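Side-chain contacts in vacuolar protein sorting-associated protein 29 (Entamoeba histolytica, PDB 5XCJ), which probably serves in retromer-mediated protein transport as a metal-binding component built on a metallophosphatase fold: residues Q20-R25 / G170-E175; V34-N39 / D47-L52; T72-I77 / L106-L111; M151-E154 / E159-I162. The protein carries 1 engineered substitution. All coordinates share one frame; numbering follows the deposited sequence.

Contact 1: Q20-R25 / G170-E175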
loop_
_atom_site.group_PDB
_atom_site.type_symbol
_atom_site.label_atom_id
_atom_site.label_comp_id
_atom_site.label_asym_id
_atom_site.label_seq_id
_atom_site.Cartn_x
_atom_site.Cartn_y
_atom_site.Cartn_z
ATOM N N GLN A 20 -3.235 -0.847 -17.285
ATOM C CA GLN A 20 -3.781 0.408 -17.772
ATOM C C GLN A 20 -5.095 0.757 -17.096
ATOM O O GLN A 20 -5.351 1.917 -16.821
ATOM C CB GLN A 20 -3.933 0.416 -19.293
ATOM C CG GLN A 20 -4.168 1.798 -19.868
ATOM C CD GLN A 20 -3.111 2.801 -19.453
ATOM O OE1 GLN A 20 -1.916 2.525 -19.528
ATOM N NE2 GLN A 20 -3.545 3.969 -19.011
ATOM N N VAL A 21 -5.896 -0.256 -16.785
ATOM C CA VAL A 21 -7.187 -0.030 -16.154
ATOM C C VAL A 21 -7.005 0.656 -14.811
ATOM O O VAL A 21 -7.757 1.558 -14.476
ATOM C CB VAL A 21 -8.010 -1.328 -15.995
ATOM C CG1 VAL A 21 -8.634 -1.720 -17.323
ATOM C CG2 VAL A 21 -7.159 -2.462 -15.451
ATOM N N PHE A 22 -6.006 0.229 -14.048
ATOM C CA PHE A 22 -5.733 0.835 -12.753
ATOM C C PHE A 22 -5.357 2.299 -12.941
ATOM O O PHE A 22 -5.806 3.166 -12.202
ATOM C CB PHE A 22 -4.561 0.118 -12.075
ATOM C CG PHE A 22 -4.934 -1.173 -11.410
ATOM C CD1 PHE A 22 -6.209 -1.684 -11.536
ATOM C CD2 PHE A 22 -4.005 -1.870 -10.653
ATOM C CE1 PHE A 22 -6.557 -2.864 -10.917
ATOM C CE2 PHE A 22 -4.348 -3.054 -10.036
ATOM C CZ PHE A 22 -5.622 -3.554 -10.172
ATOM N N LEU A 23 -4.514 2.555 -13.934
ATOM C CA LEU A 23 -4.066 3.909 -14.235
ATOM C C LEU A 23 -5.219 4.810 -14.659
ATOM O O LEU A 23 -5.322 5.938 -14.214
ATOM C CB LEU A 23 -2.984 3.887 -15.308
ATOM C CG LEU A 23 -1.648 3.325 -14.828
ATOM C CD1 LEU A 23 -0.640 3.231 -15.961
ATOM C CD2 LEU A 23 -1.102 4.160 -13.686
ATOM N N ASP A 24 -6.104 4.299 -15.499
ATOM C CA ASP A 24 -7.244 5.096 -15.939
ATOM C C ASP A 24 -8.139 5.456 -14.754
ATOM O O ASP A 24 -8.629 6.575 -14.655
ATOM C CB ASP A 24 -8.065 4.340 -16.984
ATOM C CG ASP A 24 -7.324 4.157 -18.283
ATOM O OD1 ASP A 24 -6.267 4.779 -18.454
ATOM O OD2 ASP A 24 -7.799 3.386 -19.132
ATOM N N ARG A 25 -8.366 4.488 -13.874
ATOM C CA ARG A 25 -9.174 4.707 -12.684
ATOM C C ARG A 25 -8.554 5.695 -11.695
ATOM O O ARG A 25 -9.232 6.558 -11.159
ATOM C CB ARG A 25 -9.429 3.377 -11.976
ATOM C CG ARG A 25 -9.912 3.522 -10.547
ATOM C CD ARG A 25 -11.344 4.013 -10.520
ATOM N NE ARG A 25 -11.761 4.459 -9.198
ATOM C CZ ARG A 25 -11.412 5.613 -8.650
ATOM N NH1 ARG A 25 -10.623 6.455 -9.298
ATOM N NH2 ARG A 25 -11.850 5.927 -7.443
ATOM N N GLY A 170 -7.942 -11.119 -15.945
ATOM C CA GLY A 170 -8.214 -10.093 -16.934
ATOM C C GLY A 170 -9.428 -9.243 -16.637
ATOM O O GLY A 170 -9.812 -8.395 -17.435
ATOM N N SER A 171 -10.041 -9.487 -15.484
ATOM C CA SER A 171 -11.201 -8.731 -15.049
ATOM C C SER A 171 -10.979 -8.144 -13.656
ATOM O O SER A 171 -10.540 -8.839 -12.748
ATOM C CB SER A 171 -12.457 -9.603 -15.073
ATOM O OG SER A 171 -12.386 -10.635 -14.110
ATOM N N VAL A 172 -11.264 -6.857 -13.512
ATOM C CA VAL A 172 -11.099 -6.157 -12.244
ATOM C C VAL A 172 -12.201 -6.503 -11.247
ATOM O O VAL A 172 -13.372 -6.557 -11.601
ATOM C CB VAL A 172 -11.045 -4.633 -12.469
ATOM C CG1 VAL A 172 -10.839 -3.871 -11.169
ATOM C CG2 VAL A 172 -9.947 -4.295 -13.459
ATOM N N LYS A 173 -11.798 -6.715 -10.002
ATOM C CA LYS A 173 -12.724 -7.025 -8.929
ATOM C C LYS A 173 -12.491 -6.055 -7.774
ATOM O O LYS A 173 -11.358 -5.701 -7.479
ATOM C CB LYS A 173 -12.542 -8.463 -8.460
ATOM C CG LYS A 173 -13.078 -9.502 -9.424
ATOM C CD LYS A 173 -14.575 -9.677 -9.263
ATOM C CE LYS A 173 -14.950 -11.132 -9.057
ATOM N NZ LYS A 173 -16.358 -11.287 -8.597
ATOM N N CYS A 174 -13.573 -5.606 -7.151
ATOM C CA CYS A 174 -13.470 -4.695 -6.020
ATOM C C CYS A 174 -14.340 -5.135 -4.843
ATOM O O CYS A 174 -15.478 -5.539 -5.027
ATOM C CB CYS A 174 -13.833 -3.274 -6.434
ATOM S SG CYS A 174 -13.741 -2.051 -5.110
ATOM N N GLU A 175 -13.782 -5.051 -3.641
ATOM C CA GLU A 175 -14.488 -5.407 -2.413
ATOM C C GLU A 175 -14.442 -4.239 -1.435
ATOM O O GLU A 175 -13.422 -3.577 -1.307
ATOM C CB GLU A 175 -13.891 -6.660 -1.774
ATOM C CG GLU A 175 -14.607 -7.079 -0.502
ATOM C CD GLU A 175 -14.355 -8.511 -0.108
ATOM O OE1 GLU A 175 -13.466 -9.154 -0.694
ATOM O OE2 GLU A 175 -15.051 -8.987 0.806
#
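Val21 and Val172 meet methyl to methyl, the two side chains passing alongside each other with opposed directions so that CG2 of Val21 lies 3.9 Å from CG2 of Val172. On the helix, the branch that reaches across sits between the backbone N and the carbonyl carbon of Val21. The two branches of Val172 divide the work: CG2, beside its own backbone N, takes Val21, while CG1, anti to that N (chi1 -179°), is directed to the ring of Phe22. This second touch is looser, with CG1 of Val172 4.4 Å from CE1 of Phe22, and the methyl comes at the ring edge, close to the ring plane. The Phe22 ring is also engaged edge-to-face with Phe150, so one aromatic group bridges an inner strand and the border of the sheet. Away from the strand, Gln20 and Asp24 are joined one helical turn apart by a hydrogen bond from NE2 of Gln20 to OD1 of Asp24, 2.9 Å long. It is nearly straight at the proton (164°) and lies close to the amide plane, but it meets OD1 from above the carboxylate plane. The contact is small and partly open, with a buried aromatic ring behind two exposed valines. It shows the outer alpha/beta layering of the metallophosphatase fold, in which helix 20-28 lies against one face of a sheet and reaches its last strand, 171-179.

Contact 2: V34-N39 / D47-L52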
loop_
_atom_site.group_PDB
_atom_site.type_symbol
_atom_site.label_atom_id
_atom_site.label_comp_id
_atom_site.label_asym_id
_atom_site.label_seq_id
_atom_site.Cartn_x
_atom_site.Cartn_y
_atom_site.Cartn_z
ATOM N N VAL A 34 -1.437 9.900 -1.214
ATOM C CA VAL A 34 -0.929 8.638 -1.706
ATOM C C VAL A 34 0.059 8.069 -0.686
ATOM O O VAL A 34 0.993 8.751 -0.281
ATOM C CB VAL A 34 -0.200 8.804 -3.054
ATOM C CG1 VAL A 34 0.693 7.612 -3.330
ATOM C CG2 VAL A 34 -1.190 9.015 -4.191
ATOM N N LEU A 35 -0.183 6.843 -0.242
ATOM C CA LEU A 35 0.718 6.179 0.687
ATOM C C LEU A 35 1.318 5.009 -0.079
ATOM O O LEU A 35 0.630 4.046 -0.393
ATOM C CB LEU A 35 -0.030 5.708 1.932
ATOM C CG LEU A 35 -0.761 6.827 2.678
ATOM C CD1 LEU A 35 -1.313 6.346 4.009
ATOM C CD2 LEU A 35 0.126 8.049 2.852
ATOM N N CYS A 36 2.605 5.100 -0.366
ATOM C CA CYS A 36 3.288 4.079 -1.134
ATOM C C CYS A 36 4.264 3.291 -0.276
ATOM O O CYS A 36 5.118 3.860 0.396
ATOM C CB CYS A 36 4.014 4.718 -2.315
ATOM S SG CYS A 36 4.866 3.549 -3.389
ATOM N N THR A 37 4.161 1.971 -0.355
ATOM C CA THR A 37 5.011 1.063 0.410
ATOM C C THR A 37 6.461 0.941 -0.069
ATOM O O THR A 37 7.284 0.350 0.618
ATOM C CB THR A 37 4.391 -0.336 0.553
ATOM O OG1 THR A 37 4.091 -0.869 -0.738
ATOM C CG2 THR A 37 3.126 -0.269 1.396
ATOM N N GLY A 38 6.781 1.505 -1.227
ATOM C CA GLY A 38 8.140 1.398 -1.739
ATOM C C GLY A 38 8.286 0.462 -2.925
ATOM O O GLY A 38 7.296 0.083 -3.536
ATOM N N ASN A 39 9.529 0.073 -3.207
ATOM C CA ASN A 39 9.849 -0.789 -4.330
ATOM C C ASN A 39 9.376 -0.214 -5.672
ATOM O O ASN A 39 8.654 -0.854 -6.424
ATOM C CB ASN A 39 9.350 -2.215 -4.106
ATOM C CG ASN A 39 10.308 -3.033 -3.259
ATOM O OD1 ASN A 39 11.350 -2.539 -2.845
ATOM N ND2 ASN A 39 9.956 -4.279 -2.998
ATOM N N ASP A 47 6.953 9.780 -10.805
ATOM C CA ASP A 47 6.303 10.794 -11.616
ATOM C C ASP A 47 4.808 10.504 -11.699
ATOM O O ASP A 47 3.988 11.404 -11.579
ATOM C CB ASP A 47 6.902 10.823 -13.016
ATOM C CG ASP A 47 8.200 11.595 -13.074
ATOM O OD1 ASP A 47 8.926 11.631 -12.063
ATOM O OD2 ASP A 47 8.490 12.165 -14.139
ATOM N N ILE A 48 4.472 9.230 -11.889
ATOM C CA ILE A 48 3.085 8.796 -11.986
ATOM C C ILE A 48 2.322 9.070 -10.695
ATOM O O ILE A 48 1.211 9.580 -10.723
ATOM C CB ILE A 48 3.003 7.293 -12.299
ATOM C CG1 ILE A 48 3.653 6.986 -13.645
ATOM C CG2 ILE A 48 1.562 6.819 -12.300
ATOM C CD1 ILE A 48 3.548 5.535 -14.052
ATOM N N LEU A 49 2.947 8.760 -9.563
ATOM C CA LEU A 49 2.347 8.981 -8.247
ATOM C C LEU A 49 2.083 10.459 -7.991
ATOM O O LEU A 49 1.069 10.830 -7.421
ATOM C CB LEU A 49 3.248 8.436 -7.141
ATOM C CG LEU A 49 3.419 6.922 -7.051
ATOM C CD1 LEU A 49 4.477 6.580 -6.018
ATOM C CD2 LEU A 49 2.098 6.258 -6.708
ATOM N N ARG A 50 3.000 11.305 -8.451
ATOM C CA ARG A 50 2.879 12.749 -8.286
ATOM C C ARG A 50 1.669 13.283 -9.055
ATOM O O ARG A 50 1.044 14.245 -8.636
ATOM C CB ARG A 50 4.160 13.456 -8.726
ATOM C CG ARG A 50 5.112 13.811 -7.592
ATOM C CD ARG A 50 4.835 13.019 -6.328
ATOM N NE ARG A 50 5.078 13.791 -5.116
ATOM C CZ ARG A 50 4.248 14.713 -4.638
ATOM N NH1 ARG A 50 3.119 14.988 -5.273
ATOM N NH2 ARG A 50 4.544 15.363 -3.527
ATOM N N THR A 51 1.362 12.666 -10.190
ATOM C CA THR A 51 0.182 13.044 -10.966
ATOM C C THR A 51 -1.150 12.713 -10.275
ATOM O O THR A 51 -2.103 13.477 -10.343
ATOM C CB THR A 51 0.181 12.431 -12.383
ATOM O OG1 THR A 51 0.043 11.011 -12.306
ATOM C CG2 THR A 51 1.457 12.784 -13.136
ATOM N N LEU A 52 -1.196 11.554 -9.631
ATOM C CA LEU A 52 -2.403 11.069 -8.954
ATOM C C LEU A 52 -2.917 11.890 -7.776
ATOM O O LEU A 52 -4.120 12.082 -7.634
ATOM C CB LEU A 52 -2.201 9.623 -8.515
ATOM C CG LEU A 52 -1.733 8.665 -9.604
ATOM C CD1 LEU A 52 -1.589 7.252 -9.069
ATOM C CD2 LEU A 52 -2.681 8.704 -10.787
#
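The two methyls of Leu49 rest on alternate residues of one strand face, CD2 3.9 Å from CG1 of Val34 and CD1 4.0 Å from SG of Cys36. The leucine side chain runs roughly perpendicular to that of Val34. Cys36 presents its sulfur because SG is anti to the backbone N (chi1 -178°), and its CB stands 4.2 Å from the same CD1 of Leu49. One helical turn beyond Val34's main partner, Leu52 adds a weaker touch, its CB 4.5 Å from CG2 of Val34. The helix runs roughly against the strand, at 153° between the axes of 34-36 and 47-52. This is the packing of a beta-alpha-beta crossover: strand 33-36 leads through helix 43-52 to the parallel neighbour 55-58, and Leu49 reaches Ile6 and Val56 on the strands flanking Cys36. The sulfur has a polar role too, accepting a nearly straight hydrogen bond from the backbone N of Gly38, 3.5 Å from SG of Cys36, which ties the strand end to the following turn. Gly38 has backbone angles (phi 107°) at which a CB would collide with the carbonyl O of Thr37. Next comes Asn39, a zinc ligand in another structure of this protein but without metal here; its OD1 accepts a hydrogen bond from Phe63 N, and its ND2 makes a weak one to OD1 of Asp8, another zinc ligand.

Contact 3: T72-I77 / L106-L111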
loop_
_atom_site.group_PDB
_atom_site.type_symbol
_atom_site.label_atom_id
_atom_site.label_comp_id
_atom_site.label_asym_id
_atom_site.label_seq_id
_atom_site.Cartn_x
_atom_site.Cartn_y
_atom_site.Cartn_z
ATOM N N THR A 72 10.320 4.434 7.663
ATOM C CA THR A 72 8.962 4.509 8.199
ATOM C C THR A 72 8.403 5.928 8.158
ATOM O O THR A 72 9.139 6.897 8.271
ATOM C CB THR A 72 8.888 3.989 9.653
ATOM O OG1 THR A 72 9.434 4.966 10.544
ATOM C CG2 THR A 72 9.647 2.685 9.806
ATOM N N GLU A 73 7.093 6.041 7.972
ATOM C CA GLU A 73 6.434 7.340 7.940
ATOM C C GLU A 73 5.105 7.282 8.679
ATOM O O GLU A 73 4.416 6.273 8.616
ATOM C CB GLU A 73 6.215 7.791 6.498
ATOM C CG GLU A 73 7.502 8.018 5.728
ATOM C CD GLU A 73 8.195 9.302 6.134
ATOM O OE1 GLU A 73 7.702 9.974 7.057
ATOM O OE2 GLU A 73 9.229 9.641 5.530
ATOM N N VAL A 74 4.778 8.353 9.400
ATOM C CA VAL A 74 3.523 8.449 10.144
ATOM C C VAL A 74 2.735 9.668 9.676
ATOM O O VAL A 74 3.225 10.788 9.729
ATOM C CB VAL A 74 3.775 8.551 11.655
ATOM C CG1 VAL A 74 2.463 8.695 12.405
ATOM C CG2 VAL A 74 4.551 7.344 12.147
ATOM N N ILE A 75 1.522 9.426 9.197
ATOM C CA ILE A 75 0.643 10.479 8.699
ATOM C C ILE A 75 -0.715 10.433 9.384
ATOM O O ILE A 75 -1.308 9.369 9.498
ATOM C CB ILE A 75 0.406 10.345 7.185
ATOM C CG1 ILE A 75 1.708 10.586 6.415
ATOM C CG2 ILE A 75 -0.697 11.290 6.744
ATOM C CD1 ILE A 75 1.643 10.223 4.949
ATOM N N LYS A 76 -1.211 11.584 9.809
ATOM C CA LYS A 76 -2.502 11.640 10.475
ATOM C C LYS A 76 -3.581 12.091 9.506
ATOM O O LYS A 76 -3.490 13.157 8.910
ATOM C CB LYS A 76 -2.448 12.592 11.666
ATOM C CG LYS A 76 -3.758 12.733 12.425
ATOM C CD LYS A 76 -4.153 11.432 13.097
ATOM C CE LYS A 76 -5.533 11.526 13.730
ATOM N NZ LYS A 76 -5.488 11.805 15.192
ATOM N N ILE A 77 -4.570 11.232 9.307
ATOM C CA ILE A 77 -5.693 11.539 8.436
ATOM C C ILE A 77 -6.974 11.292 9.216
ATOM O O ILE A 77 -7.172 10.211 9.760
ATOM C CB ILE A 77 -5.642 10.706 7.149
ATOM C CG1 ILE A 77 -4.351 11.007 6.386
ATOM C CG2 ILE A 77 -6.858 10.978 6.285
ATOM C CD1 ILE A 77 -3.936 9.920 5.426
ATOM N N LEU A 106 5.245 2.367 16.484
ATOM C CA LEU A 106 4.895 3.591 15.772
ATOM C C LEU A 106 3.784 4.374 16.471
ATOM O O LEU A 106 3.611 5.559 16.212
ATOM C CB LEU A 106 4.475 3.283 14.333
ATOM C CG LEU A 106 5.516 2.660 13.407
ATOM C CD1 LEU A 106 4.993 2.594 11.980
ATOM C CD2 LEU A 106 6.813 3.442 13.467
ATOM N N ASP A 107 3.059 3.697 17.358
ATOM C CA ASP A 107 1.924 4.290 18.062
ATOM C C ASP A 107 0.876 4.849 17.100
ATOM O O ASP A 107 0.467 5.998 17.208
ATOM C CB ASP A 107 2.362 5.360 19.052
ATOM C CG ASP A 107 1.207 5.878 19.874
ATOM O OD1 ASP A 107 0.252 5.112 20.079
ATOM O OD2 ASP A 107 1.245 7.046 20.298
ATOM N N VAL A 108 0.429 4.009 16.178
ATOM C CA VAL A 108 -0.538 4.417 15.176
ATOM C C VAL A 108 -1.753 3.510 15.146
ATOM O O VAL A 108 -1.685 2.352 15.530
ATOM C CB VAL A 108 0.091 4.389 13.769
ATOM C CG1 VAL A 108 1.226 5.393 13.669
ATOM C CG2 VAL A 108 0.587 2.994 13.450
ATOM N N ASP A 109 -2.886 4.091 14.781
ATOM C CA ASP A 109 -4.140 3.366 14.626
ATOM C C ASP A 109 -4.129 2.403 13.435
ATOM O O ASP A 109 -4.731 1.338 13.470
ATOM C CB ASP A 109 -5.313 4.332 14.536
ATOM C CG ASP A 109 -5.262 5.397 15.601
ATOM O OD1 ASP A 109 -4.852 5.085 16.732
ATOM O OD2 ASP A 109 -5.625 6.544 15.303
ATOM N N ILE A 110 -3.470 2.830 12.363
ATOM C CA ILE A 110 -3.380 2.049 11.145
ATOM C C ILE A 110 -1.934 1.786 10.728
ATOM O O ILE A 110 -1.119 2.697 10.702
ATOM C CB ILE A 110 -4.090 2.766 9.978
ATOM C CG1 ILE A 110 -5.561 3.025 10.303
ATOM C CG2 ILE A 110 -3.966 1.965 8.694
ATOM C CD1 ILE A 110 -6.307 3.741 9.198
ATOM N N LEU A 111 -1.622 0.535 10.419
ATOM C CA LEU A 111 -0.285 0.193 9.957
ATOM C C LEU A 111 -0.353 -0.357 8.539
ATOM O O LEU A 111 -0.996 -1.366 8.281
ATOM C CB LEU A 111 0.388 -0.821 10.885
ATOM C CG LEU A 111 1.818 -1.198 10.496
ATOM C CD1 LEU A 111 2.746 -0.013 10.663
ATOM C CD2 LEU A 111 2.314 -2.390 11.301
#
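Val74 and Val108 meet with no ring, amide or carboxylate lying between them; the flat groups stay at the margins. The carboxylate of Asp109 lies to one side, where its OD2 accepts a hydrogen bond from the backbone N of Lys81 and remains 5.3 Å from NZ of Lys76, too far for a salt bridge, though the opposite charges may still attract. Glu73 starts away from the other segment, and its OE2 is hydrogen-bonded to ND2 of Asn70. At the centre, CG1 of Val108 is set against both branches of Val74, 3.7 Å from its CG1 and 4.1 Å from its CG2. That methyl of Val108 stands beside its own backbone N (chi1 -63°), where the fork of Val74 can receive it. Toward the start of the strand, Leu106 covers more surface than Val108 but touches less closely, CD2 lying 4.2 Å from OG1 of Thr72. Between Leu106 and Val108, Asp107 is the first residue past the helix, with a positive phi of 56°, and turns the chain toward Val108, whose carbonyl O is held by NE2 of Gln103. The contact thus reaches across strand 80-85, which separates 72-77 from 110-112 in the sheet, and joins the border strand to the turn between helix 96-106 and strand 110-112.

Contact 4: M151-E154 / E159-I162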
loop_
_atom_site.group_PDB
_atom_site.type_symbol
_atom_site.label_atom_id
_atom_site.label_comp_id
_atom_site.label_asym_id
_atom_site.label_seq_id
_atom_site.Cartn_x
_atom_site.Cartn_y
_atom_site.Cartn_z
ATOM N N MET A 151 -5.333 -0.406 -2.980
ATOM C CA MET A 151 -6.414 -0.048 -2.076
ATOM C C MET A 151 -6.735 1.433 -2.131
ATOM O O MET A 151 -5.864 2.257 -2.368
ATOM C CB MET A 151 -6.022 -0.355 -0.635
ATOM C CG MET A 151 -6.055 -1.804 -0.208
ATOM S SD MET A 151 -5.577 -1.895 1.532
ATOM C CE MET A 151 -5.788 -3.640 1.855
ATOM N N LEU A 152 -8.002 1.754 -1.911
ATOM C CA LEU A 152 -8.443 3.130 -1.832
ATOM C C LEU A 152 -9.153 3.251 -0.496
ATOM O O LEU A 152 -10.028 2.449 -0.191
ATOM C CB LEU A 152 -9.390 3.489 -2.966
ATOM C CG LEU A 152 -8.719 3.794 -4.297
ATOM C CD1 LEU A 152 -9.761 4.147 -5.340
ATOM C CD2 LEU A 152 -7.713 4.917 -4.124
ATOM N N LEU A 153 -8.762 4.230 0.302
ATOM C CA LEU A 153 -9.378 4.418 1.604
ATOM C C LEU A 153 -10.214 5.675 1.643
ATOM O O LEU A 153 -9.786 6.727 1.193
ATOM C CB LEU A 153 -8.330 4.503 2.717
ATOM C CG LEU A 153 -7.172 3.511 2.780
ATOM C CD1 LEU A 153 -6.313 3.838 3.992
ATOM C CD2 LEU A 153 -7.666 2.078 2.825
ATOM N N GLU A 154 -11.419 5.547 2.177
ATOM C CA GLU A 154 -12.284 6.695 2.340
ATOM C C GLU A 154 -12.337 6.885 3.847
ATOM O O GLU A 154 -12.842 6.029 4.562
ATOM C CB GLU A 154 -13.668 6.412 1.767
ATOM C CG GLU A 154 -14.705 7.481 2.055
ATOM C CD GLU A 154 -15.972 7.305 1.237
ATOM O OE1 GLU A 154 -16.160 6.227 0.639
ATOM O OE2 GLU A 154 -16.777 8.252 1.188
ATOM N N GLU A 159 -14.435 7.116 10.720
ATOM C CA GLU A 159 -15.038 6.146 9.824
ATOM C C GLU A 159 -14.010 5.755 8.768
ATOM O O GLU A 159 -13.445 6.606 8.097
ATOM C CB GLU A 159 -16.289 6.719 9.154
ATOM C CG GLU A 159 -17.279 7.361 10.113
ATOM C CD GLU A 159 -18.624 7.640 9.470
ATOM O OE1 GLU A 159 -18.895 7.092 8.385
ATOM O OE2 GLU A 159 -19.406 8.415 10.058
ATOM N N LEU A 160 -13.753 4.461 8.655
ATOM C CA LEU A 160 -12.784 3.973 7.690
ATOM C C LEU A 160 -13.397 2.992 6.706
ATOM O O LEU A 160 -14.006 2.008 7.100
ATOM C CB LEU A 160 -11.610 3.317 8.418
ATOM C CG LEU A 160 -10.636 2.456 7.614
ATOM C CD1 LEU A 160 -9.935 3.296 6.562
ATOM C CD2 LEU A 160 -9.621 1.810 8.539
ATOM N N THR A 161 -13.240 3.269 5.419
ATOM C CA THR A 161 -13.742 2.376 4.382
ATOM C C THR A 161 -12.604 1.966 3.452
ATOM O O THR A 161 -11.861 2.813 2.989
ATOM C CB THR A 161 -14.878 3.008 3.562
ATOM O OG1 THR A 161 -15.955 3.377 4.428
ATOM C CG2 THR A 161 -15.383 2.020 2.532
ATOM N N ILE A 162 -12.496 0.676 3.191
ATOM C CA ILE A 162 -11.444 0.156 2.340
ATOM C C ILE A 162 -11.990 -0.446 1.058
ATOM O O ILE A 162 -12.837 -1.325 1.093
ATOM C CB ILE A 162 -10.636 -0.946 3.058
ATOM C CG1 ILE A 162 -9.791 -0.355 4.182
ATOM C CG2 ILE A 162 -9.780 -1.715 2.070
ATOM C CD1 ILE A 162 -9.926 -1.094 5.493
#
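Leu153 and Ile162 both carry their first side-chain branch beside the backbone N, CG of Leu153 with chi1 -46° and CG1 of Ile162 with chi1 -70°, which, from paired positions on one face of the sheet, sets the two side chains alongside with a common direction. The result is tight: CD2 of Leu153 is 3.5 Å from CG1 of Ile162. Met151 and Leu160 extend the patch, with SD of Met151 4.2 Å from CG2 of Ile162 and CD1 of Leu160 4.3 Å from CB of Leu153. Beneath these side chains, Leu153 and Ile162 form a non-hydrogen-bonded antiparallel pair, next to the hydrogen-bonded pair of Glu154 and Thr161. In that pair the backbone N of each residue donates to the O of the other at 2.9 Å, Glu154 N to Thr161 O and Thr161 N to Glu154 O; the first donor lies in the carbonyl plane, and the second is tilted from it. Thr161 O also receives a CA-H contact from Leu153, whose CA is 3.3 Å away. On the opposite face, Glu154 and Thr161 meet at their CB atoms, and the extended glutamate ends in a hydrogen bond to OH of Tyr163. Met151, Leu153 and Ile162 all touch Leu130 of the facing sheet. An antiparallel beta hairpin of this kind, apolar on the face of Met151, Leu153 and Ile162, supplies part of the interface between the two sheets of the metallophosphatase sandwich.

Overall arrangement
From the N terminus, segment 20-25 opens contact 1, which closes only at 170-175, with 145 residues from Arg25 to Gly170, and so encloses the other three. Within that span contacts 2, 3 and 4 follow in series, none crossing another. Contact 2 closes a short beta-alpha loop, contact 3 a longer excursion through strand 80-85 and helix 96-106, and contact 4 a tight hairpin. Contacts 1, 2 and 4 belong to the six-stranded sheet; contact 3 belongs to the five-stranded one. Leu35 against Ile75 and Leu160 against Ile110 join the sheets, while Leu23 against Ile48 ties the helices of contacts 1 and 2, and Arg25 reaches Leu152.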